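Local coordinates for protein rhamnosidase B (Bacillus sp., PDB 2OKX) that probably hydrolyses terminal alpha-L-rhamnose from rhamnosides, as a glycoside hydrolase of family 78 built around an alpha barrel, at residues N699-K704 / Y771-A776; I626-F631 / V695-L700. One frame throughout, in Å; residues are numbered along the deposited sequence.

In the fold
Helix 696-715 is common to both contacts and illustrates how one helix of an alpha barrel can serve several neighbours. Interaction 2 joins its first turn to the start of helix 627-644; interaction 1, sharing N699 and L700, sets the following turn against the end of helix 764-772. The centres of the two contacts lie about 10 Å apart. They also touch directly, with F701 CB 3.7 Å from F631 CD2 and L702 CD1 3.8 Å from F631 CE1, so the two contacts adjoin through F631. All four segments belong to the six-hairpin glycosidase domain. A calcium ion bound by V423 and H522 is part of neither contact.

Interaction 1: residues N699-K704 / Y771-A776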
loop_
_atom_site.group_PDB
_atom_site.type_symbol
_atom_site.label_atom_id
_atom_site.label_comp_id
_atom_site.label_asym_id
_atom_site.label_seq_id
_atom_site.Cartn_x
_atom_site.Cartn_y
_atom_site.Cartn_z
ATOM N N ASN A 699 -19.046 10.645 15.839
ATOM C CA ASN A 699 -20.211 10.482 16.700
ATOM C C ASN A 699 -21.396 10.200 15.778
ATOM O O ASN A 699 -22.228 9.337 16.054
ATOM C CB ASN A 699 -20.453 11.756 17.510
ATOM C CG ASN A 699 -19.848 11.683 18.898
ATOM O OD1 ASN A 699 -20.461 11.149 19.827
ATOM N ND2 ASN A 699 -18.632 12.201 19.045
ATOM N N LEU A 700 -21.442 10.929 14.667
ATOM C CA LEU A 700 -22.502 10.774 13.678
ATOM C C LEU A 700 -22.453 9.396 13.017
ATOM O O LEU A 700 -23.483 8.746 12.842
ATOM C CB LEU A 700 -22.382 11.867 12.617
ATOM C CG LEU A 700 -22.597 13.308 13.096
ATOM C CD1 LEU A 700 -22.134 14.282 12.028
ATOM C CD2 LEU A 700 -24.074 13.526 13.431
ATOM N N PHE A 701 -21.254 8.947 12.649
ATOM C CA PHE A 701 -21.114 7.645 12.013
ATOM C C PHE A 701 -21.429 6.500 12.973
ATOM O O PHE A 701 -21.833 5.421 12.546
ATOM C CB PHE A 701 -19.707 7.484 11.421
ATOM C CG PHE A 701 -19.572 8.025 10.020
ATOM C CD1 PHE A 701 -18.508 8.853 9.674
ATOM C CD2 PHE A 701 -20.506 7.694 9.039
ATOM C CE1 PHE A 701 -18.371 9.344 8.377
ATOM C CE2 PHE A 701 -20.379 8.180 7.736
ATOM C CZ PHE A 701 -19.307 9.008 7.404
ATOM N N LEU A 702 -21.252 6.726 14.270
ATOM C CA LEU A 702 -21.563 5.680 15.239
ATOM C C LEU A 702 -23.074 5.453 15.233
ATOM O O LEU A 702 -23.546 4.320 15.328
ATOM C CB LEU A 702 -21.102 6.080 16.644
ATOM C CG LEU A 702 -21.444 5.096 17.773
ATOM C CD1 LEU A 702 -21.033 3.680 17.397
ATOM C CD2 LEU A 702 -20.737 5.531 19.049
ATOM N N VAL A 703 -23.829 6.538 15.111
ATOM C CA VAL A 703 -25.282 6.438 15.069
ATOM C C VAL A 703 -25.678 5.553 13.893
ATOM O O VAL A 703 -26.395 4.564 14.060
ATOM C CB VAL A 703 -25.936 7.826 14.888
ATOM C CG1 VAL A 703 -27.439 7.674 14.675
ATOM C CG2 VAL A 703 -25.660 8.693 16.111
ATOM N N LYS A 704 -25.189 5.902 12.706
ATOM C CA LYS A 704 -25.509 5.137 11.504
ATOM C C LYS A 704 -25.015 3.697 11.586
ATOM O O LYS A 704 -25.678 2.784 11.100
ATOM C CB LYS A 704 -24.922 5.810 10.259
ATOM C CG LYS A 704 -25.351 5.135 8.961
ATOM C CD LYS A 704 -24.678 5.746 7.750
ATOM C CE LYS A 704 -24.907 4.884 6.513
ATOM N NZ LYS A 704 -24.089 5.351 5.360
ATOM N N TYR A 771 -25.733 14.813 7.355
ATOM C CA TYR A 771 -26.779 14.617 6.359
ATOM C C TYR A 771 -26.939 13.140 5.998
ATOM O O TYR A 771 -28.054 12.616 5.975
ATOM C CB TYR A 771 -26.442 15.416 5.100
ATOM C CG TYR A 771 -27.539 15.428 4.060
ATOM C CD1 TYR A 771 -28.682 16.213 4.231
ATOM C CD2 TYR A 771 -27.434 14.663 2.902
ATOM C CE1 TYR A 771 -29.693 16.232 3.270
ATOM C CE2 TYR A 771 -28.436 14.674 1.938
ATOM C CZ TYR A 771 -29.563 15.460 2.126
ATOM O OH TYR A 771 -30.554 15.466 1.174
ATOM N N LEU A 772 -25.822 12.474 5.718
ATOM C CA LEU A 772 -25.835 11.060 5.347
ATOM C C LEU A 772 -26.266 10.124 6.462
ATOM O O LEU A 772 -26.878 9.090 6.206
ATOM C CB LEU A 772 -24.449 10.617 4.868
ATOM C CG LEU A 772 -23.984 11.044 3.479
ATOM C CD1 LEU A 772 -22.547 10.590 3.268
ATOM C CD2 LEU A 772 -24.892 10.433 2.429
ATOM N N CYS A 773 -25.932 10.472 7.699
ATOM C CA CYS A 773 -26.281 9.625 8.829
ATOM C C CYS A 773 -27.724 9.797 9.295
ATOM O O CYS A 773 -28.190 9.065 10.163
ATOM C CB CYS A 773 -25.307 9.878 9.983
ATOM S SG CYS A 773 -23.615 9.336 9.606
ATOM N N GLY A 774 -28.427 10.760 8.709
ATOM C CA GLY A 774 -29.814 10.989 9.074
ATOM C C GLY A 774 -29.993 11.620 10.441
ATOM O O GLY A 774 -31.047 11.483 11.063
ATOM N N VAL A 775 -28.958 12.307 10.913
ATOM C CA VAL A 775 -29.011 12.969 12.209
ATOM C C VAL A 775 -29.637 14.342 12.027
ATOM O O VAL A 775 -30.334 14.844 12.909
ATOM C CB VAL A 775 -27.595 13.125 12.814
ATOM C CG1 VAL A 775 -27.641 14.029 14.036
ATOM C CG2 VAL A 775 -27.047 11.759 13.198
ATOM N N ALA A 776 -29.385 14.944 10.869
ATOM C CA ALA A 776 -29.930 16.256 10.555
ATOM C C ALA A 776 -31.288 16.079 9.886
ATOM O O ALA A 776 -31.370 15.677 8.726
ATOM C CB ALA A 776 -28.981 17.009 9.630
#
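C773 and V775 press against L700, F701 and K704 where the chain leaves helix 764-772 through a Schellman motif, in the alpha barrel of the glycosidase domain. G774 makes the turn with a positive phi of 72°, and the residues before and after it, C773 and V775, both direct their side chains at helix 696-715.

The sulfur contacts come first. With SG anti to its own carbonyl carbon (chi1 -67°), C773 places its thiol over the backbone and side chains of a single helical turn. It makes a sulfur-aromatic contact with F701, SG lying 4.3 Å from the ring centroid in an oblique approach, and the closest ring atom is CD2 at 3.6 Å. The thiol also comes within 3.3 Å of L700 O, the carbonyl that accepts a weak backbone bond from K704 N. K704 CB also rests 3.8 Å from C773 SG, roughly at right angles to the direction of F701 CD2. An edge-to-face partner, F632, meets the F701 ring from helix 627-644.

Aliphatic packing dominates further along the turn. L700 and V775 cross at about a right angle, the leucine offering one methyl, CD2, to the whole fork of the valine: CB and both branches lie near it. V703 adds a looser contact, its CG1 4.4 Å from V775 CG2. L700 also touches I736 of helix 723-739 and V769 and A770 of helix 764-772, so two other helices help to enclose it.

The lysine contributes its hydrocarbon part. K704 is extended throughout, and its CD passes 4.3 Å from L772 O. One carbon pair is closer than usual van der Waals contact: the methyls L700 CD2 and V775 CG2, 3.5 Å apart.

Interaction 2: residues I626-F631 / V695-L700; sequences IPNWTF and VTHQNL
H697 is the first residue of 695-700 to meet helix 627-644, at a point where two barrel helices begin side by side and run nearly parallel, their short axes 23° apart and 9.8 Å from each other. Its imidazole is turned toward the amide of N628, the ring and amide planes 52° apart, while on the far side of the ring NE2 is hydrogen-bonded to Q689.

Q698 follows and has the largest share of the buried surface of any residue here. Its CA and CB pack against the N628 amide, with CB 3.9 Å from N628 CG, and the two amide planes stand almost perpendicular. CG of Q698 lies between its backbone N and carbonyl carbon (chi1 48°), which swings the extended chain back toward the helix start, where OE1 reaches 3.6 Å from P627 CG. A water ties the same oxygen to the neighbouring helix: it donates to Q698 OE1 and accepts from N628 N at 2.8 Å, supplying a partner to a first-turn N-H that has no acceptor one turn back in its own helix. The Q698 carbonyl meets the next turn of that helix, its O 3.4 Å from F631 CE2. An alanine in place of N628 would probably open a gap beside Q698 and F701 and leave the ND1 side of the H697 ring without its neighbouring amide.

N699 points away from helix 627-644 and instead secures its own helix start. Its ND2 bonds to the N-cap carbonyl, V695 O, at 2.9 Å and nearly straight, the donor standing above the carbonyl plane.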
loop_
_atom_site.group_PDB
_atom_site.type_symbol
_atom_site.label_atom_id
_atom_site.label_comp_id
_atom_site.label_asym_id
_atom_site.label_seq_id
_atom_site.Cartn_x
_atom_site.Cartn_y
_atom_site.Cartn_z
ATOM N N ILE A 626 -8.968 3.528 14.156
ATOM C CA ILE A 626 -9.639 4.715 13.652
ATOM C C ILE A 626 -11.116 4.336 13.730
ATOM O O ILE A 626 -11.591 3.490 12.968
ATOM C CB ILE A 626 -9.267 5.034 12.194
ATOM C CG1 ILE A 626 -7.777 5.377 12.095
ATOM C CG2 ILE A 626 -10.102 6.213 11.701
ATOM C CD1 ILE A 626 -7.317 5.730 10.687
ATOM N N PRO A 627 -11.856 4.932 14.678
ATOM C CA PRO A 627 -13.284 4.631 14.836
ATOM C C PRO A 627 -14.060 4.554 13.519
ATOM O O PRO A 627 -14.723 3.558 13.246
ATOM C CB PRO A 627 -13.772 5.757 15.741
ATOM C CG PRO A 627 -12.572 5.991 16.630
ATOM C CD PRO A 627 -11.424 5.966 15.638
ATOM N N ASN A 628 -13.975 5.601 12.706
ATOM C CA ASN A 628 -14.690 5.623 11.432
ATOM C C ASN A 628 -14.344 4.441 10.522
ATOM O O ASN A 628 -15.210 3.936 9.809
ATOM C CB ASN A 628 -14.428 6.945 10.705
ATOM C CG ASN A 628 -15.189 8.110 11.317
ATOM O OD1 ASN A 628 -14.826 9.278 11.133
ATOM N ND2 ASN A 628 -16.263 7.797 12.039
ATOM N N TRP A 629 -13.089 3.995 10.538
ATOM C CA TRP A 629 -12.715 2.865 9.695
ATOM C C TRP A 629 -13.483 1.624 10.129
ATOM O O TRP A 629 -13.964 0.858 9.292
ATOM C CB TRP A 629 -11.207 2.586 9.764
ATOM C CG TRP A 629 -10.344 3.423 8.826
ATOM C CD1 TRP A 629 -9.147 3.051 8.276
ATOM C CD2 TRP A 629 -10.577 4.776 8.397
ATOM N NE1 TRP A 629 -8.621 4.082 7.539
ATOM C CE2 TRP A 629 -9.475 5.152 7.596
ATOM C CE3 TRP A 629 -11.605 5.706 8.612
ATOM C CZ2 TRP A 629 -9.370 6.419 7.011
ATOM C CZ3 TRP A 629 -11.501 6.967 8.029
ATOM C CH2 TRP A 629 -10.389 7.311 7.238
ATOM N N THR A 630 -13.603 1.418 11.436
ATOM C CA THR A 630 -14.333 0.257 11.918
ATOM C C THR A 630 -15.815 0.425 11.584
ATOM O O THR A 630 -16.495 -0.543 11.240
ATOM C CB THR A 630 -14.132 0.058 13.431
ATOM O OG1 THR A 630 -12.756 -0.262 13.681
ATOM C CG2 THR A 630 -15.002 -1.084 13.944
ATOM N N PHE A 631 -16.312 1.654 11.665
ATOM C CA PHE A 631 -17.709 1.900 11.334
ATOM C C PHE A 631 -17.927 1.633 9.844
ATOM O O PHE A 631 -18.986 1.147 9.444
ATOM C CB PHE A 631 -18.113 3.346 11.664
ATOM C CG PHE A 631 -17.934 3.719 13.115
ATOM C CD1 PHE A 631 -17.970 2.749 14.112
ATOM C CD2 PHE A 631 -17.742 5.049 13.481
ATOM C CE1 PHE A 631 -17.813 3.100 15.460
ATOM C CE2 PHE A 631 -17.586 5.408 14.824
ATOM C CZ PHE A 631 -17.622 4.427 15.812
ATOM N N VAL A 695 -15.319 14.181 18.908
ATOM C CA VAL A 695 -15.231 14.579 17.508
ATOM C C VAL A 695 -16.584 14.269 16.868
ATOM O O VAL A 695 -17.031 13.122 16.850
ATOM C CB VAL A 695 -14.107 13.813 16.783
ATOM C CG1 VAL A 695 -14.005 14.280 15.338
ATOM C CG2 VAL A 695 -12.783 14.039 17.510
ATOM N N THR A 696 -17.230 15.302 16.342
ATOM C CA THR A 696 -18.556 15.161 15.756
ATOM C C THR A 696 -18.723 14.117 14.653
ATOM O O THR A 696 -19.604 13.264 14.748
ATOM C CB THR A 696 -19.073 16.522 15.237
ATOM O OG1 THR A 696 -18.989 17.495 16.288
ATOM C CG2 THR A 696 -20.531 16.411 14.798
ATOM N N HIS A 697 -17.885 14.156 13.619
ATOM C CA HIS A 697 -18.054 13.192 12.533
ATOM C C HIS A 697 -18.131 11.722 12.957
ATOM O O HIS A 697 -18.992 10.993 12.465
ATOM C CB HIS A 697 -16.995 13.395 11.430
ATOM C CG HIS A 697 -15.578 13.209 11.876
ATOM N ND1 HIS A 697 -15.116 12.039 12.438
ATOM C CD2 HIS A 697 -14.505 14.030 11.785
ATOM C CE1 HIS A 697 -13.821 12.146 12.672
ATOM N NE2 HIS A 697 -13.425 13.344 12.285
ATOM N N GLN A 698 -17.270 11.273 13.867
ATOM C CA GLN A 698 -17.346 9.871 14.281
ATOM C C GLN A 698 -18.531 9.600 15.204
ATOM O O GLN A 698 -18.977 8.462 15.340
ATOM C CB GLN A 698 -16.036 9.400 14.929
ATOM C CG GLN A 698 -15.439 10.309 15.990
ATOM C CD GLN A 698 -14.108 9.772 16.499
ATOM O OE1 GLN A 698 -13.259 9.356 15.711
ATOM N NE2 GLN A 698 -13.920 9.785 17.813
ATOM N N ASN A 699 -19.046 10.645 15.839
ATOM C CA ASN A 699 -20.211 10.482 16.700
ATOM C C ASN A 699 -21.396 10.200 15.778
ATOM O O ASN A 699 -22.228 9.337 16.054
ATOM C CB ASN A 699 -20.453 11.756 17.510
ATOM C CG ASN A 699 -19.848 11.683 18.898
ATOM O OD1 ASN A 699 -20.461 11.149 19.827
ATOM N ND2 ASN A 699 -18.632 12.201 19.045
ATOM N N LEU A 700 -21.442 10.929 14.667
ATOM C CA LEU A 700 -22.502 10.774 13.678
ATOM C C LEU A 700 -22.453 9.396 13.017
ATOM O O LEU A 700 -23.483 8.746 12.842
ATOM C CB LEU A 700 -22.382 11.867 12.617
ATOM C CG LEU A 700 -22.597 13.308 13.096
ATOM C CD1 LEU A 700 -22.134 14.282 12.028
ATOM C CD2 LEU A 700 -24.074 13.526 13.431
HETATM O O HOH W 1 -12.721 8.072 13.230
#